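Phycoerythrin alpha-2 chain, chloroplastic (Rhodomonas sp. CS24, PDB 1XG0) harvests light for photosynthesis as a tetrapyrrole-carrying alpha subunit of the cryptophyte phycobiliprotein complex. Local coordinates at residues B[5-10]-B[41-47]. Sequence-based numbering, arbitrary orientation.
With PEB (phycoerythrobilin), chain O.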
ATOM      1  N   SER B   5      10.560   0.470  22.603  1.00  8.86           N
ATOM      2  CA  SER B   5      10.006   1.809  22.377  1.00  8.83           C
ATOM      3  C   SER B   5       9.137   1.909  21.143  1.00  7.09           C
ATOM      4  O   SER B   5       8.501   2.923  20.944  1.00  8.21           O
ATOM      5  CB  SER B   5      11.183   2.797  22.213  1.00 10.08           C
ATOM      6  OG  SER B   5      11.921   2.547  21.038  1.00 10.22           O
ATOM      7  N   ALA B   6       9.222   0.911  20.240  1.00  6.75           N
ATOM      8  CA  ALA B   6       8.575   0.959  18.937  1.00  7.03           C
ATOM      9  C   ALA B   6       9.143   2.067  18.031  1.00  6.64           C
ATOM     10  O   ALA B   6       8.550   2.356  16.989  1.00  8.37           O
ATOM     11  CB  ALA B   6       7.063   1.016  19.004  1.00  7.98           C
ATOM     12  N   LYS B   7      10.323   2.593  18.389  1.00  6.89           N
ATOM     13  CA  LYS B   7      10.988   3.562  17.523  1.00  7.23           C
ATOM     14  C   LYS B   7      11.853   2.838  16.489  1.00  7.62           C
ATOM     15  O   LYS B   7      12.379   1.757  16.752  1.00  8.65           O
ATOM     16  CB  LYS B   7      11.845   4.535  18.355  1.00  8.23           C
ATOM     17  CG  LYS B   7      10.992   5.407  19.242  1.00  9.26           C
ATOM     18  CD  LYS B   7      11.902   6.235  20.111  1.00 13.63           C
ATOM     19  CE  LYS B   7      11.127   7.168  20.946  1.00 16.92           C
ATOM     20  NZ  LYS B   7      12.030   8.122  21.656  1.00 20.21           N
ATOM     21  N   ALA B   8      12.035   3.482  15.352  1.00  6.45           N
ATOM     22  CA  ALA B   8      12.932   2.958  14.323  1.00  6.06           C
ATOM     23  C   ALA B   8      13.452   4.168  13.541  1.00  6.16           C
ATOM     24  O   ALA B   8      12.843   5.247  13.510  1.00  6.72           O
ATOM     25  CB  ALA B   8      12.218   1.991  13.411  1.00  6.77           C
ATOM     26  N   PRO B   9      14.567   3.951  12.810  1.00  6.12           N
ATOM     27  CA  PRO B   9      15.112   5.030  11.949  1.00  7.04           C
ATOM     28  C   PRO B   9      14.274   5.139  10.660  1.00  6.09           C
ATOM     29  O   PRO B   9      14.260   4.207   9.837  1.00  6.68           O
ATOM     30  CB  PRO B   9      16.534   4.559  11.651  1.00  7.90           C
ATOM     31  CG  PRO B   9      16.494   3.072  11.848  1.00  8.77           C
ATOM     32  CD  PRO B   9      15.496   2.824  12.924  1.00  6.91           C
ATOM     33  N   VAL B  10      13.600   6.265  10.498  1.00  6.03           N
ATOM     34  CA  VAL B  10      12.891   6.586   9.276  1.00  5.12           C
ATOM     35  C   VAL B  10      13.869   7.358   8.385  1.00  5.42           C
ATOM     36  O   VAL B  10      14.337   8.461   8.749  1.00  5.72           O
ATOM     37  CB  VAL B  10      11.621   7.391   9.516  1.00  5.93           C
ATOM     38  CG1 VAL B  10      10.975   7.847   8.219  1.00  6.80           C
ATOM     39  CG2 VAL B  10      10.614   6.566  10.352  1.00  7.11           C
ATOM     40  N   LYS B  41      17.988  12.123   4.762  1.00  5.36           N
ATOM     41  CA  LYS B  41      17.430  12.493   6.066  1.00  5.05           C
ATOM     42  C   LYS B  41      17.229  11.204   6.876  1.00  5.31           C
ATOM     43  O   LYS B  41      16.764  10.194   6.330  1.00  5.29           O
ATOM     44  CB  LYS B  41      16.078  13.159   5.884  1.00  5.89           C
ATOM     45  CG  LYS B  41      15.354  13.551   7.129  1.00  6.74           C
ATOM     46  CD  LYS B  41      13.958  14.094   6.821  1.00  6.73           C
ATOM     47  CE  LYS B  41      13.200  14.427   8.059  1.00  8.18           C
ATOM     48  NZ  LYS B  41      11.762  14.681   7.737  1.00  8.81           N
ATOM     49  N   ALA B  42      17.527  11.263   8.164  1.00  5.26           N
ATOM     50  CA  ALA B  42      17.150  10.169   9.056  1.00  5.82           C
ATOM     51  C   ALA B  42      16.606  10.774  10.339  1.00  6.05           C
ATOM     52  O   ALA B  42      17.043  11.833  10.783  1.00  6.86           O
ATOM     53  CB  ALA B  42      18.296   9.228   9.332  1.00  8.00           C
ATOM     54  N   GLN B  43      15.664  10.050  10.969  1.00  5.92           N
ATOM     55  CA  GLN B  43      15.030  10.538  12.186  1.00  6.05           C
ATOM     56  C   GLN B  43      14.512   9.340  12.969  1.00  6.49           C
ATOM     57  O   GLN B  43      13.963   8.405  12.373  1.00  6.46           O
ATOM     58  CB  GLN B  43      13.863  11.451  11.795  1.00  6.88           C
ATOM     59  CG  GLN B  43      13.190  12.184  12.961  1.00  7.86           C
ATOM     60  CD  GLN B  43      12.121  13.132  12.547  1.00  9.25           C
ATOM     61  OE1 GLN B  43      11.532  13.022  11.446  1.00 11.81           O
ATOM     62  NE2 GLN B  43      11.872  14.111  13.398  1.00 13.16           N
ATOM     63  N   SER B  44      14.669   9.389  14.279  1.00  6.54           N
ATOM     64  CA  SER B  44      14.087   8.385  15.156  1.00  7.13           C
ATOM     65  C   SER B  44      12.593   8.721  15.328  1.00  7.40           C
ATOM     66  O   SER B  44      12.282   9.805  15.810  1.00  9.57           O
ATOM     67  CB  SER B  44      14.792   8.420  16.508  1.00  8.64           C
ATOM     68  OG  SER B  44      14.056   7.627  17.452  1.00 11.56           O
ATOM     69  N   VAL B  45      11.728   7.773  14.938  1.00  6.90           N
ATOM     70  CA  VAL B  45      10.285   7.999  14.925  1.00  6.68           C
ATOM     71  C   VAL B  45       9.614   6.822  15.598  1.00  6.23           C
ATOM     72  O   VAL B  45       9.939   5.676  15.292  1.00  6.75           O
ATOM     73  CB  VAL B  45       9.749   8.166  13.477  1.00  7.54           C
ATOM     74  CG1 VAL B  45       8.282   8.336  13.437  1.00  9.76           C
ATOM     75  CG2 VAL B  45      10.475   9.331  12.771  1.00  8.70           C
ATOM     76  N   LYS B  46       8.630   7.084  16.472  1.00  7.08           N
ATOM     77  CA  LYS B  46       7.768   6.016  16.954  1.00  7.76           C
ATOM     78  C   LYS B  46       6.882   5.530  15.806  1.00  6.55           C
ATOM     79  O   LYS B  46       6.105   6.295  15.180  1.00  8.40           O
ATOM     80  CB  LYS B  46       6.906   6.541  18.108  1.00  9.39           C
ATOM     81  CG  LYS B  46       6.110   5.417  18.748  1.00 11.86           C
ATOM     82  CD  LYS B  46       5.219   5.924  19.863  1.00 15.12           C
ATOM     83  CE  LYS B  46       4.528   4.841  20.593  1.00 19.02           C
ATOM     84  NZ  LYS B  46       3.627   5.425  21.672  1.00 21.78           N
ATOM     85  N   ILE B  47       6.988   4.238  15.523  1.00  6.07           N
ATOM     86  CA  ILE B  47       6.246   3.656  14.407  1.00  5.53           C
ATOM     87  C   ILE B  47       4.828   3.331  14.899  1.00  6.03           C
ATOM     88  O   ILE B  47       4.658   2.606  15.891  1.00  6.96           O
ATOM     89  CB  ILE B  47       6.950   2.397  13.902  1.00  5.39           C
ATOM     90  CG1 ILE B  47       8.410   2.706  13.506  1.00  5.91           C
ATOM     91  CG2 ILE B  47       6.179   1.795  12.739  1.00  5.96           C
ATOM     92  CD1 ILE B  47       8.596   3.882  12.550  1.00  5.90           C
TER
HETATM   93  CHC PEB O 282       8.715  -5.719  19.198  1.00  7.21           C
HETATM   94  NC  PEB O 282       6.355  -6.487  19.418  1.00  6.38           N
HETATM   95  C1C PEB O 282       5.344  -6.567  20.364  1.00  6.96           C
HETATM   96  C2C PEB O 282       5.873  -6.029  21.571  1.00  8.05           C
HETATM   97  C3C PEB O 282       7.167  -5.638  21.338  1.00  7.60           C
HETATM   98  C4C PEB O 282       7.464  -5.942  19.979  1.00  7.30           C
HETATM   99  CMC PEB O 282       8.153  -5.069  22.305  1.00  8.59           C
HETATM  100  CAC PEB O 282       5.146  -5.886  22.882  1.00  8.98           C
HETATM  101  CBC PEB O 282       4.839  -4.437  23.248  1.00 10.50           C
HETATM  102  CGC PEB O 282       4.031  -3.733  22.209  1.00 11.04           C
HETATM  103  O1C PEB O 282       3.203  -4.338  21.466  1.00 11.34           O
HETATM  104  O2C PEB O 282       4.241  -2.486  22.086  1.00 14.27           O
HETATM  105  ND  PEB O 282       8.903  -3.247  19.494  1.00  6.68           N
HETATM  106  C1D PEB O 282       8.798  -4.314  18.513  1.00  6.40           C
HETATM  107  C2D PEB O 282      10.110  -4.193  17.762  1.00  6.79           C
HETATM  108  C3D PEB O 282      10.866  -3.232  18.306  1.00  6.30           C
HETATM  109  C4D PEB O 282      10.086  -2.607  19.421  1.00  6.75           C
HETATM  110  CMD PEB O 282      10.380  -5.058  16.577  1.00  7.11           C
HETATM  111  CAD PEB O 282      12.223  -2.846  17.917  1.00  7.31           C
HETATM  112  CBD PEB O 282      12.938  -1.800  18.363  1.00  8.40           C
HETATM  113  OD  PEB O 282      10.446  -1.656  20.145  1.00  7.74           O
HETATM  114  NA  PEB O 282       1.975 -11.145  15.297  1.00  5.21           N
HETATM  115  C1A PEB O 282       1.828 -12.127  14.328  1.00  5.64           C
HETATM  116  C2A PEB O 282       2.881 -11.960  13.281  1.00  5.39           C
HETATM  117  C3A PEB O 282       3.629 -10.659  13.706  1.00  4.92           C
HETATM  118  C4A PEB O 282       2.988 -10.286  15.024  1.00  5.48           C
HETATM  119  CMA PEB O 282       3.760 -13.206  13.180  1.00  5.57           C
HETATM  120  CBA PEB O 282       4.457 -10.025  11.399  1.00  5.30           C
HETATM  121  OA  PEB O 282       0.978 -12.998  14.345  1.00  6.04           O
HETATM  122  CHA PEB O 282       3.498  -9.269  15.807  1.00  5.27           C
HETATM  123  CAA PEB O 282       3.653  -9.564  12.622  1.00  4.75           C
HETATM  124  NB  PEB O 282       4.000  -8.118  17.875  1.00  5.26           N
HETATM  125  C1B PEB O 282       3.088  -8.774  17.116  1.00  5.29           C
HETATM  126  C2B PEB O 282       1.859  -8.838  17.847  1.00  5.48           C
HETATM  127  C3B PEB O 282       2.118  -8.252  19.085  1.00  6.08           C
HETATM  128  C4B PEB O 282       3.442  -7.755  19.086  1.00  5.85           C
HETATM  129  CHB PEB O 282       4.065  -7.121  20.165  1.00  6.50           C
HETATM  130  CMB PEB O 282       0.531  -9.328  17.400  1.00  5.87           C
HETATM  131  CAB PEB O 282       1.107  -8.108  20.203  1.00  7.23           C
HETATM  132  CBB PEB O 282       0.392  -6.800  20.359  1.00  9.19           C
HETATM  133  CGB PEB O 282      -0.716  -6.648  21.355  1.00 10.09           C
HETATM  134  O1B PEB O 282      -1.329  -7.675  21.782  1.00 12.49           O
HETATM  135  O2B PEB O 282      -0.948  -5.448  21.763  1.00 10.25           O
HETATM  136  O   HOH W   1      14.270   8.793  19.800  0.50 16.22           O
HETATM  137  O   HOH W   2      12.143   9.461  18.992  1.00 25.95           O
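Where strand 7-15 begins and strand 38-46 ends, the two form an antiparallel pair, with A8 facing V45 and V10 facing Q43 as hydrogen-bonded pairs. A8 N gives to V45 O at 3.0 Å; V10 N reaches Q43 O, while the reverse bond from Q43 N to V10 O is more bent, 135° at the hydrogen. One more bond, I47 N to A6 O at 2.9 Å and nearly straight, ties the loop before strand 7-15 to the residue just past the end of strand 38-46. On the face of A8, V10 and V45, CG2 of V10 comes within 3.6 Å of V45 CB. I47 closes this patch: its CG1, anti to the carbonyl carbon (chi1 -56°), lies 3.9 Å from A8 CB and carries CD1 on to V10 CG2. An alanine in place of I47 would probably leave A8 CB and V10 CG2 without this cover. On the other face K7 stretches out past S44, and two waters bridge K7 NZ to S44 OG, which also bonds a polar side chain of another protein chain. S5 OG, also hydrogen-bonded to D3, accepts from K7 N in an ST turn, and A6 N donates to OD of phycoerythrobilin at 2.8 Å. At the far end K41 NZ is hydrogen-bonded to 15,16-dihydrobiliverdin, and K41 and A42 pair with another protein chain's strand, carrying the sheet across the interface; helix 51-64 follows I47 in sequence.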